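PDB 6YGQ: PA-I Galactophilic Lectin, which probably binds galactose-type sugars through a bound calcium ion, as in the related bacterial lectin LecA (PA-IL). Local coordinates for residues N23-K33 and N128-E139. Sequence-based numbering, arbitrary orientation.
Sequences NLIWSGKVDAK and NAGEFSVEVYRE. With CA (calcium ion), chain E.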
loop_
_atom_site.group_PDB
_atom_site.type_symbol
_atom_site.label_atom_id
_atom_site.label_comp_id
_atom_site.label_asym_id
_atom_site.label_seq_id
_atom_site.Cartn_x
_atom_site.Cartn_y
_atom_site.Cartn_z
ATOM N N ASN A 23 -16.765 5.795 -8.444
ATOM C CA ASN A 23 -16.628 6.790 -7.387
ATOM C C ASN A 23 -15.219 7.372 -7.309
ATOM O O ASN A 23 -14.909 8.101 -6.360
ATOM C CB ASN A 23 -17.025 6.186 -6.037
ATOM C CG ASN A 23 -16.083 5.092 -5.587
ATOM O OD1 ASN A 23 -15.546 4.342 -6.402
ATOM N ND2 ASN A 23 -15.882 4.992 -4.277
ATOM N N LEU A 24 -14.365 7.066 -8.281
ATOM C CA LEU A 24 -13.056 7.701 -8.359
ATOM C C LEU A 24 -13.229 9.201 -8.562
ATOM O O LEU A 24 -14.006 9.636 -9.417
ATOM C CB LEU A 24 -12.250 7.093 -9.508
ATOM C CG LEU A 24 -10.851 7.654 -9.769
ATOM C CD1 LEU A 24 -9.908 7.289 -8.634
ATOM C CD2 LEU A 24 -10.307 7.156 -11.106
ATOM N N ILE A 25 -12.521 9.996 -7.766
ATOM C CA ILE A 25 -12.569 11.442 -7.921
ATOM C C ILE A 25 -11.219 12.051 -8.273
ATOM O O ILE A 25 -11.180 13.210 -8.716
ATOM C CB ILE A 25 -13.144 12.124 -6.662
ATOM C CG1 ILE A 25 -12.329 11.766 -5.420
ATOM C CG2 ILE A 25 -14.602 11.728 -6.464
ATOM C CD1 ILE A 25 -12.864 12.398 -4.148
ATOM N N TRP A 26 -10.112 11.332 -8.110
ATOM C CA TRP A 26 -8.818 11.857 -8.519
ATOM C C TRP A 26 -7.812 10.722 -8.604
ATOM O O TRP A 26 -7.799 9.830 -7.751
ATOM C CB TRP A 26 -8.303 12.925 -7.546
ATOM C CG TRP A 26 -7.065 13.633 -8.030
ATOM C CD1 TRP A 26 -7.015 14.710 -8.866
ATOM C CD2 TRP A 26 -5.703 13.313 -7.707
ATOM N NE1 TRP A 26 -5.710 15.083 -9.083
ATOM C CE2 TRP A 26 -4.885 14.242 -8.383
ATOM C CE3 TRP A 26 -5.097 12.334 -6.914
ATOM C CZ2 TRP A 26 -3.494 14.221 -8.289
ATOM C CZ3 TRP A 26 -3.712 12.314 -6.823
ATOM C CH2 TRP A 26 -2.928 13.252 -7.506
ATOM N N SER A 27 -6.963 10.778 -9.626
ATOM C CA SER A 27 -5.880 9.816 -9.783
ATOM C C SER A 27 -4.694 10.529 -10.407
ATOM O O SER A 27 -4.807 11.070 -11.511
ATOM C CB SER A 27 -6.309 8.635 -10.649
ATOM O OG SER A 27 -5.240 7.717 -10.784
ATOM N N GLY A 28 -3.568 10.522 -9.712
ATOM C CA GLY A 28 -2.387 11.197 -10.189
ATOM C C GLY A 28 -1.153 10.733 -9.456
ATOM O O GLY A 28 -1.128 9.648 -8.871
ATOM N N LYS A 29 -0.128 11.586 -9.477
ATOM C CA LYS A 29 1.187 11.256 -8.955
ATOM C C LYS A 29 1.602 12.231 -7.861
ATOM O O LYS A 29 1.158 13.382 -7.825
ATOM C CB LYS A 29 2.250 11.281 -10.067
ATOM C CG LYS A 29 1.886 10.489 -11.316
ATOM C CD LYS A 29 1.792 9.000 -11.016
ATOM C CE LYS A 29 2.078 8.155 -12.251
ATOM N NZ LYS A 29 1.222 8.544 -13.402
ATOM N N VAL A 30 2.477 11.750 -6.979
ATOM C CA VAL A 30 3.109 12.557 -5.940
ATOM C C VAL A 30 4.618 12.418 -6.117
ATOM O O VAL A 30 5.168 11.320 -5.965
ATOM C CB VAL A 30 2.669 12.126 -4.531
ATOM C CG1 VAL A 30 3.448 12.887 -3.465
ATOM C CG2 VAL A 30 1.168 12.341 -4.351
ATOM N N ASP A 31 5.273 13.528 -6.456
ATOM C CA ASP A 31 6.707 13.568 -6.727
ATOM C C ASP A 31 7.481 13.651 -5.417
ATOM O O ASP A 31 7.216 14.521 -4.582
ATOM C CB ASP A 31 7.004 14.776 -7.624
ATOM C CG ASP A 31 8.468 14.888 -8.047
ATOM O OD1 ASP A 31 9.346 14.180 -7.519
ATOM O OD2 ASP A 31 8.737 15.729 -8.929
ATOM N N ALA A 32 8.438 12.739 -5.237
ATOM C CA ALA A 32 9.210 12.706 -4.000
ATOM C C ALA A 32 10.086 13.939 -3.822
ATOM O O ALA A 32 10.511 14.221 -2.696
ATOM C CB ALA A 32 10.078 11.447 -3.961
ATOM N N LYS A 33 10.361 14.677 -4.896
ATOM C CA LYS A 33 11.232 15.842 -4.842
ATOM C C LYS A 33 10.477 17.146 -4.607
ATOM O O LYS A 33 11.116 18.200 -4.501
ATOM C CB LYS A 33 12.037 15.949 -6.145
ATOM C CG LYS A 33 13.404 15.280 -6.092
ATOM C CD LYS A 33 13.682 14.415 -7.317
ATOM C CE LYS A 33 13.467 15.164 -8.617
ATOM N NZ LYS A 33 14.284 14.584 -9.719
ATOM N N ASN A 128 15.995 13.467 -3.618
ATOM C CA ASN A 128 15.041 12.373 -3.658
ATOM C C ASN A 128 14.839 11.908 -5.099
ATOM O O ASN A 128 15.426 12.442 -6.044
ATOM C CB ASN A 128 13.719 12.797 -3.023
ATOM C CG ASN A 128 13.869 13.146 -1.557
ATOM O OD1 ASN A 128 14.929 12.944 -0.968
ATOM N ND2 ASN A 128 12.807 13.673 -0.961
ATOM N N ALA A 129 14.003 10.889 -5.266
ATOM C CA ALA A 129 13.732 10.339 -6.585
ATOM C C ALA A 129 12.456 9.515 -6.519
ATOM O O ALA A 129 12.084 9.009 -5.457
ATOM C CB ALA A 129 14.897 9.478 -7.087
ATOM N N GLY A 130 11.793 9.393 -7.663
ATOM C CA GLY A 130 10.617 8.557 -7.766
ATOM C C GLY A 130 9.336 9.289 -7.428
ATOM O O GLY A 130 9.313 10.471 -7.072
ATOM N N GLU A 131 8.236 8.548 -7.535
ATOM C CA GLU A 131 6.910 9.114 -7.361
ATOM C C GLU A 131 5.965 8.032 -6.864
ATOM O O GLU A 131 6.175 6.841 -7.116
ATOM C CB GLU A 131 6.377 9.704 -8.676
ATOM C CG GLU A 131 6.058 8.633 -9.711
ATOM C CD GLU A 131 5.735 9.181 -11.089
ATOM O OE1 GLU A 131 5.887 10.400 -11.317
ATOM O OE2 GLU A 131 5.326 8.373 -11.950
ATOM N N PHE A 132 4.921 8.457 -6.162
ATOM C CA PHE A 132 3.837 7.574 -5.769
ATOM C C PHE A 132 2.651 7.800 -6.702
ATOM O O PHE A 132 2.385 8.930 -7.123
ATOM C CB PHE A 132 3.402 7.814 -4.320
ATOM C CG PHE A 132 4.460 7.489 -3.292
ATOM C CD1 PHE A 132 5.362 6.456 -3.491
ATOM C CD2 PHE A 132 4.543 8.221 -2.116
ATOM C CE1 PHE A 132 6.327 6.165 -2.540
ATOM C CE2 PHE A 132 5.505 7.933 -1.162
ATOM C CZ PHE A 132 6.397 6.905 -1.375
ATOM N N SER A 133 1.963 6.713 -7.038
ATOM C CA SER A 133 0.673 6.774 -7.709
ATOM C C SER A 133 -0.420 6.717 -6.651
ATOM O O SER A 133 -0.435 5.802 -5.821
ATOM C CB SER A 133 0.517 5.616 -8.693
ATOM O OG SER A 133 1.435 5.734 -9.761
ATOM N N VAL A 134 -1.331 7.689 -6.678
ATOM C CA VAL A 134 -2.351 7.832 -5.647
ATOM C C VAL A 134 -3.720 7.972 -6.297
ATOM O O VAL A 134 -3.883 8.713 -7.273
ATOM C CB VAL A 134 -2.069 9.044 -4.733
ATOM C CG1 VAL A 134 -3.050 9.065 -3.570
ATOM C CG2 VAL A 134 -0.631 9.026 -4.233
ATOM N N GLU A 135 -4.703 7.261 -5.747
ATOM C CA GLU A 135 -6.097 7.366 -6.150
ATOM C C GLU A 135 -6.926 7.863 -4.971
ATOM O O GLU A 135 -6.641 7.533 -3.815
ATOM C CB GLU A 135 -6.643 6.014 -6.635
ATOM C CG GLU A 135 -5.844 5.369 -7.760
ATOM C CD GLU A 135 -6.051 3.862 -7.845
ATOM O OE1 GLU A 135 -7.023 3.350 -7.245
ATOM O OE2 GLU A 135 -5.242 3.188 -8.518
ATOM N N VAL A 136 -7.955 8.657 -5.265
ATOM C CA VAL A 136 -8.858 9.191 -4.251
ATOM C C VAL A 136 -10.291 8.885 -4.667
ATOM O O VAL A 136 -10.689 9.182 -5.800
ATOM C CB VAL A 136 -8.675 10.707 -4.049
ATOM C CG1 VAL A 136 -9.558 11.205 -2.909
ATOM C CG2 VAL A 136 -7.217 11.037 -3.783
ATOM N N TYR A 137 -11.065 8.312 -3.746
ATOM C CA TYR A 137 -12.439 7.904 -3.998
ATOM C C TYR A 137 -13.381 8.588 -3.017
ATOM O O TYR A 137 -13.035 8.794 -1.851
ATOM C CB TYR A 137 -12.594 6.380 -3.870
ATOM C CG TYR A 137 -11.772 5.600 -4.862
ATOM C CD1 TYR A 137 -10.458 5.246 -4.582
ATOM C CD2 TYR A 137 -12.306 5.221 -6.084
ATOM C CE1 TYR A 137 -9.703 4.537 -5.493
ATOM C CE2 TYR A 137 -11.560 4.513 -6.998
ATOM C CZ TYR A 137 -10.261 4.172 -6.698
ATOM O OH TYR A 137 -9.521 3.465 -7.616
ATOM N N ARG A 138 -14.572 8.931 -3.499
ATOM C CA ARG A 138 -15.639 9.448 -2.652
ATOM C C ARG A 138 -16.481 8.279 -2.151
ATOM O O ARG A 138 -16.893 7.423 -2.941
ATOM C CB ARG A 138 -16.506 10.441 -3.426
ATOM C CG ARG A 138 -17.544 11.170 -2.583
ATOM C CD ARG A 138 -17.036 12.525 -2.100
ATOM N NE ARG A 138 -16.697 13.424 -3.202
ATOM C CZ ARG A 138 -16.276 14.677 -3.050
ATOM N NH1 ARG A 138 -16.141 15.195 -1.837
ATOM N NH2 ARG A 138 -15.991 15.414 -4.115
ATOM N N GLU A 139 -16.728 8.242 -0.844
ATOM C CA GLU A 139 -17.482 7.162 -0.228
ATOM C C GLU A 139 -18.829 7.667 0.274
ATOM O O GLU A 139 -19.010 8.853 0.565
ATOM C CB GLU A 139 -16.709 6.533 0.939
ATOM C CG GLU A 139 -15.310 6.062 0.594
ATOM C CD GLU A 139 -15.293 4.735 -0.143
ATOM O OE1 GLU A 139 -16.348 4.320 -0.666
ATOM O OE2 GLU A 139 -14.215 4.109 -0.201
HETATM CA CA CA E . 16.129 13.714 0.922
HETATM O O HOH W 1 11.067 12.490 -8.037
HETATM O O HOH W 2 15.636 12.253 -8.757
HETATM O O HOH W 3 18.471 13.835 1.896
HETATM O O HOH W 4 16.095 13.345 3.370
#
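Leu24 to Asp31 pairs antiparallel with Glu131 to Tyr137: the strand axes run 164° apart, and hydrogen-bonded pairs centred on Trp26–Val136, Gly28–Val134 and Val30–Phe132 set the register. A classic beta bulge interrupts it where Ile25 and Trp26 both face Val136, whose O accepts two donors, Ile25 N at 2.8 Å and Trp26 N at 3.2 Å. Beyond the bulge, Arg138 N donates to Asn23 O, and Asn23 ND2 returns a bond to Arg138 O from above the carbonyl plane; Asn23 OD1 is hydrogen-bonded to Ser21, and ND2 also to Tyr104 OH of the second subunit.

Leu24 CD1 lies over one face of the Tyr137 ring, 3.9 Å from its centroid and 23° off the normal, a CH-pi contact. At the ring's edge, Tyr137 OH donates to Glu135 OE1 (2.5 Å), which helps hold the phenol against its own strand. On the face opposite Leu24 and Tyr137, Val30 CG2 meets Val134 CG2 at 3.8 Å. Trp26, CG anti to N (chi1 -172°), lays its indole along its own strand over Gly28 N, with CE3 4.0 Å from Val136 CG2. Ile25 CD1 touches Val136 CG1 and covers the Arg138 guanidinium, whose NH1 salt-bridges Glu48. At the far end the Asn128 amide uses both its ends: OD1 binds calcium (2.4 Å), and ND2 holds Ala32 O (2.9 Å), just after strand 24-31, probably helping fix the amide rotation and so OD1's direction toward the metal.

Asn60, Asp120, Gln124 and Asp127 complete the protein ligands. Strand 49-59 pairs with the other edge of 129-139, Trp26, Val30 and Val134 pack on Leu116 of strand 112-118 in the second sheet, and Tyr137 meets Tyr104 of the second subunit.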